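Local coordinates for protein tyrosinase (Aspergillus oryzae, PDB 6JU8) that probably uses a dinuclear copper centre and molecular oxygen to oxidise L-tyrosine and L-dopa to L-dopaquinone in melanin biosynthesis, at residues A[238-243]-A[258-263]. The protein carries 1 engineered substitution. Sequence-based numbering, arbitrary orientation.
With NO3 (nitrate ion), chain E.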
ATOM      1  N   THR A 238      -6.032  -5.339  -5.810  1.00  8.42           N
ATOM      2  CA  THR A 238      -4.912  -5.365  -4.886  1.00  8.31           C
ATOM      3  C   THR A 238      -3.747  -6.139  -5.477  1.00  8.16           C
ATOM      4  O   THR A 238      -3.946  -7.057  -6.275  1.00  8.72           O
ATOM      5  CB  THR A 238      -5.336  -5.919  -3.522  1.00  8.29           C
ATOM      6  OG1 THR A 238      -4.237  -5.895  -2.587  1.00  8.40           O
ATOM      7  CG2 THR A 238      -5.823  -7.364  -3.591  1.00  9.55           C
ATOM      8  N   LYS A 239      -2.541  -5.764  -5.080  1.00  8.20           N
ATOM      9  CA  LYS A 239      -1.320  -6.556  -5.298  1.00  7.74           C
ATOM     10  C   LYS A 239      -0.912  -7.113  -3.944  1.00  7.80           C
ATOM     11  O   LYS A 239      -0.579  -6.283  -3.064  1.00  9.01           O
ATOM     12  CB  LYS A 239      -0.198  -5.716  -5.925  1.00  8.98           C
ATOM     13  CG  LYS A 239      -0.582  -5.040  -7.249  1.00  8.77           C
ATOM     14  CD  LYS A 239       0.449  -3.931  -7.550  1.00  9.86           C
ATOM     15  CE  LYS A 239       0.190  -3.252  -8.893  1.00 10.27           C
ATOM     16  NZ  LYS A 239      -1.177  -2.672  -8.945  1.00 11.68           N
ATOM     17  N   TYR A 240      -0.990  -8.410  -3.722  1.00  7.70           N
ATOM     18  CA  TYR A 240      -0.580  -9.128  -2.522  1.00  7.67           C
ATOM     19  C   TYR A 240      -1.468  -8.912  -1.302  1.00  8.04           C
ATOM     20  O   TYR A 240      -1.173  -9.500  -0.252  1.00  8.90           O
ATOM     21  CB  TYR A 240       0.883  -8.813  -2.125  1.00  9.19           C
ATOM     22  CG  TYR A 240       1.896  -9.460  -3.037  1.00  8.50           C
ATOM     23  CD1 TYR A 240       2.218  -8.882  -4.265  1.00  8.67           C
ATOM     24  CD2 TYR A 240       2.553 -10.656  -2.676  1.00  8.18           C
ATOM     25  CE1 TYR A 240       3.151  -9.442  -5.122  1.00  8.33           C
ATOM     26  CE2 TYR A 240       3.468 -11.226  -3.546  1.00  8.79           C
ATOM     27  CZ  TYR A 240       3.765 -10.622  -4.760  1.00  8.83           C
ATOM     28  OH  TYR A 240       4.686 -11.251  -5.584  1.00 10.00           O
ATOM     29  N   GLY A 241      -2.531  -8.109  -1.362  1.00  8.56           N
ATOM     30  CA  GLY A 241      -3.246  -7.785  -0.128  1.00  8.97           C
ATOM     31  C   GLY A 241      -4.258  -8.775   0.400  1.00  8.80           C
ATOM     32  O   GLY A 241      -4.809  -8.499   1.485  1.00 10.15           O
ATOM     33  N   LEU A 242      -4.508  -9.885  -0.283  1.00  8.39           N
ATOM     34  CA  LEU A 242      -5.451 -10.889   0.217  1.00  8.32           C
ATOM     35  C   LEU A 242      -4.718 -12.054   0.857  1.00  7.93           C
ATOM     36  O   LEU A 242      -4.000 -12.784   0.154  1.00  9.77           O
ATOM     37  CB  LEU A 242      -6.325 -11.458  -0.918  1.00  9.25           C
ATOM     38  CG  LEU A 242      -7.003 -10.390  -1.788  1.00  9.23           C
ATOM     39  CD1 LEU A 242      -7.870 -11.067  -2.860  1.00 11.28           C
ATOM     40  CD2 LEU A 242      -7.805  -9.402  -0.957  1.00 12.26           C
ATOM     41  N   LEU A 243      -4.893 -12.204   2.155  1.00  8.83           N
ATOM     42  CA  LEU A 243      -4.233 -13.246   2.935  1.00  8.32           C
ATOM     43  C   LEU A 243      -5.311 -14.063   3.657  1.00  9.19           C
ATOM     44  O   LEU A 243      -6.267 -13.479   4.189  1.00  9.59           O
ATOM     45  CB  LEU A 243      -3.255 -12.657   3.949  1.00  9.56           C
ATOM     46  CG  LEU A 243      -1.894 -12.150   3.466  1.00 10.35           C
ATOM     47  CD1 LEU A 243      -1.996 -10.995   2.493  1.00  9.41           C
ATOM     48  CD2 LEU A 243      -1.045 -11.752   4.687  1.00 11.54           C
ATOM     49  N   TRP A 258       3.478  -2.836  -3.630  1.00  9.21           N
ATOM     50  CA  TRP A 258       4.441  -2.806  -4.722  1.00  9.14           C
ATOM     51  C   TRP A 258       5.842  -3.208  -4.305  1.00  8.00           C
ATOM     52  O   TRP A 258       6.592  -3.717  -5.143  1.00 10.25           O
ATOM     53  CB  TRP A 258       4.420  -1.445  -5.400  1.00  9.61           C
ATOM     54  CG  TRP A 258       4.799  -0.247  -4.583  1.00 10.89           C
ATOM     55  CD1 TRP A 258       3.962   0.598  -3.901  1.00 10.39           C
ATOM     56  CD2 TRP A 258       6.140   0.251  -4.375  1.00 10.14           C
ATOM     57  NE1 TRP A 258       4.691   1.588  -3.279  1.00 11.68           N
ATOM     58  CE2 TRP A 258       6.032   1.392  -3.560  1.00 11.24           C
ATOM     59  CE3 TRP A 258       7.404  -0.148  -4.809  1.00 11.21           C
ATOM     60  CZ2 TRP A 258       7.151   2.132  -3.158  1.00 11.90           C
ATOM     61  CZ3 TRP A 258       8.522   0.576  -4.415  1.00 12.54           C
ATOM     62  CH2 TRP A 258       8.373   1.722  -3.589  1.00 13.02           C
ATOM     63  N   LEU A 259       6.205  -3.086  -3.028  1.00  8.82           N
ATOM     64  CA  LEU A 259       7.540  -3.536  -2.622  1.00  8.89           C
ATOM     65  C   LEU A 259       7.612  -5.055  -2.711  1.00  8.44           C
ATOM     66  O   LEU A 259       8.686  -5.599  -2.999  1.00  8.88           O
ATOM     67  CB  LEU A 259       7.834  -3.142  -1.168  1.00  9.46           C
ATOM     68  CG  LEU A 259       7.985  -1.639  -0.910  1.00 10.97           C
ATOM     69  CD1 LEU A 259       7.984  -1.390   0.590  1.00 11.96           C
ATOM     70  CD2 LEU A 259       9.270  -1.122  -1.546  1.00 12.78           C
ATOM     71  N   ARG A 260       6.479  -5.738  -2.427  1.00  8.47           N
ATOM     72  CA  ARG A 260       6.513  -7.207  -2.456  1.00  8.95           C
ATOM     73  C   ARG A 260       6.569  -7.674  -3.907  1.00  8.15           C
ATOM     74  O   ARG A 260       7.240  -8.643  -4.244  1.00  9.72           O
ATOM     75  CB  ARG A 260       5.298  -7.777  -1.718  1.00 10.23           C
ATOM     76  CG  ARG A 260       5.487  -9.265  -1.391  1.00  9.49           C
ATOM     77  CD  ARG A 260       4.621  -9.635  -0.183  1.00 11.69           C
ATOM     78  NE  ARG A 260       5.284  -9.163   1.029  1.00 10.45           N
ATOM     79  CZ  ARG A 260       5.157  -9.654   2.241  1.00  8.75           C
ATOM     80  NH1 ARG A 260       4.311 -10.648   2.474  1.00 10.73           N
ATOM     81  NH2 ARG A 260       5.876  -9.149   3.241  1.00 10.43           N
ATOM     82  N   ALA A 261       5.862  -6.969  -4.802  1.00  8.84           N
ATOM     83  CA  ALA A 261       5.921  -7.280  -6.235  1.00  8.84           C
ATOM     84  C   ALA A 261       7.350  -7.106  -6.749  1.00  9.47           C
ATOM     85  O   ALA A 261       7.896  -7.949  -7.447  1.00  9.81           O
ATOM     86  CB  ALA A 261       5.000  -6.367  -7.012  1.00  9.45           C
ATOM     87  N   ASN A 262       8.018  -6.019  -6.355  1.00  9.21           N
ATOM     88  CA  ASN A 262       9.387  -5.816  -6.800  1.00  8.55           C
ATOM     89  C   ASN A 262      10.319  -6.889  -6.239  1.00  9.17           C
ATOM     90  O   ASN A 262      11.196  -7.403  -6.961  1.00 10.52           O
ATOM     91  CB  ASN A 262       9.914  -4.444  -6.389  1.00  9.89           C
ATOM     92  CG  ASN A 262       9.337  -3.309  -7.199  1.00  9.38           C
ATOM     93  OD1 ASN A 262       8.576  -3.534  -8.140  1.00 10.72           O
ATOM     94  ND2 ASN A 262       9.691  -2.084  -6.837  1.00  9.96           N
ATOM     95  N   LEU A 263      10.118  -7.292  -4.983  1.00  8.55           N
ATOM     96  CA  LEU A 263      10.914  -8.386  -4.430  1.00  9.15           C
ATOM     97  C   LEU A 263      10.746  -9.653  -5.277  1.00  8.65           C
ATOM     98  O   LEU A 263      11.724 -10.334  -5.609  1.00  9.99           O
ATOM     99  CB  LEU A 263      10.463  -8.681  -2.991  1.00 10.96           C
ATOM    100  CG  LEU A 263      11.191  -9.800  -2.255  1.00 12.73           C
ATOM    101  CD1 LEU A 263      12.650  -9.433  -1.989  1.00 16.81           C
ATOM    102  CD2 LEU A 263      10.498 -10.103  -0.923  1.00 14.85           C
TER
HETATM  103  N   NO3 E 503       5.591  -5.584   1.216  1.00 10.46           N
HETATM  104  O1  NO3 E 503       5.925  -4.414   1.392  1.00 12.21           O
HETATM  105  O2  NO3 E 503       4.462  -5.935   0.900  1.00 11.78           O
HETATM  106  O3  NO3 E 503       6.495  -6.424   1.425  1.00 12.66           O
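Nitrate O3 takes two hydrogen bonds from Arg260, the stronger from NE at 3.0 Å. That bond has an N-H...O angle of 151°. A weak second one comes from Arg260 NH2, 3.3 Å from nitrate O3. O3 lies at the edge of the guanidinium, near its plane. The anion is probably from the crystallisation liquor, and it also accepts a bond from Arg260 NE of the second subunit, so two arginines share one anion at the dimer interface. This is loop-on-helix packing within the common central domain of tyrosinase: loop 238-243 lies against the first turn of helix 258-267, and no hydrogen bond joins the two segments directly.

Across the contact the main interaction is CH-pi. Arg260 CG sits over one face of the Tyr240 ring, 3.7 Å from its centroid and offset toward the rim. CD follows closely, with Tyr240 CD2 to Arg260 CD at 3.4 Å. The aliphatic part of Arg260, not its charged end, therefore makes the contact with the ring; the guanidinium plane stands 84° from the ring plane. CG is anti to the backbone N (chi1 -164°), which sends the chain across the tyrosine, and a bend at chi3 turns the head group to the nitrate. Arg260 NH1 is hydrogen-bonded to Trp355 O, so the protein and the anion both hold the guanidinium.

Tyr240 OH is hydrogen-bonded to Trp338 O, in helix 328-340, which also carries the copper ligands His332 and His336. The Tyr240 and His336 side chains are about 10 Å apart, so the packing lies near the dinuclear copper site without being part of it. Farther along the ring, Tyr240 CE1 reaches the helix backbone at Ala261 N, 3.7 Å away, and lies 4.1 Å from the Ala261 CB methyl.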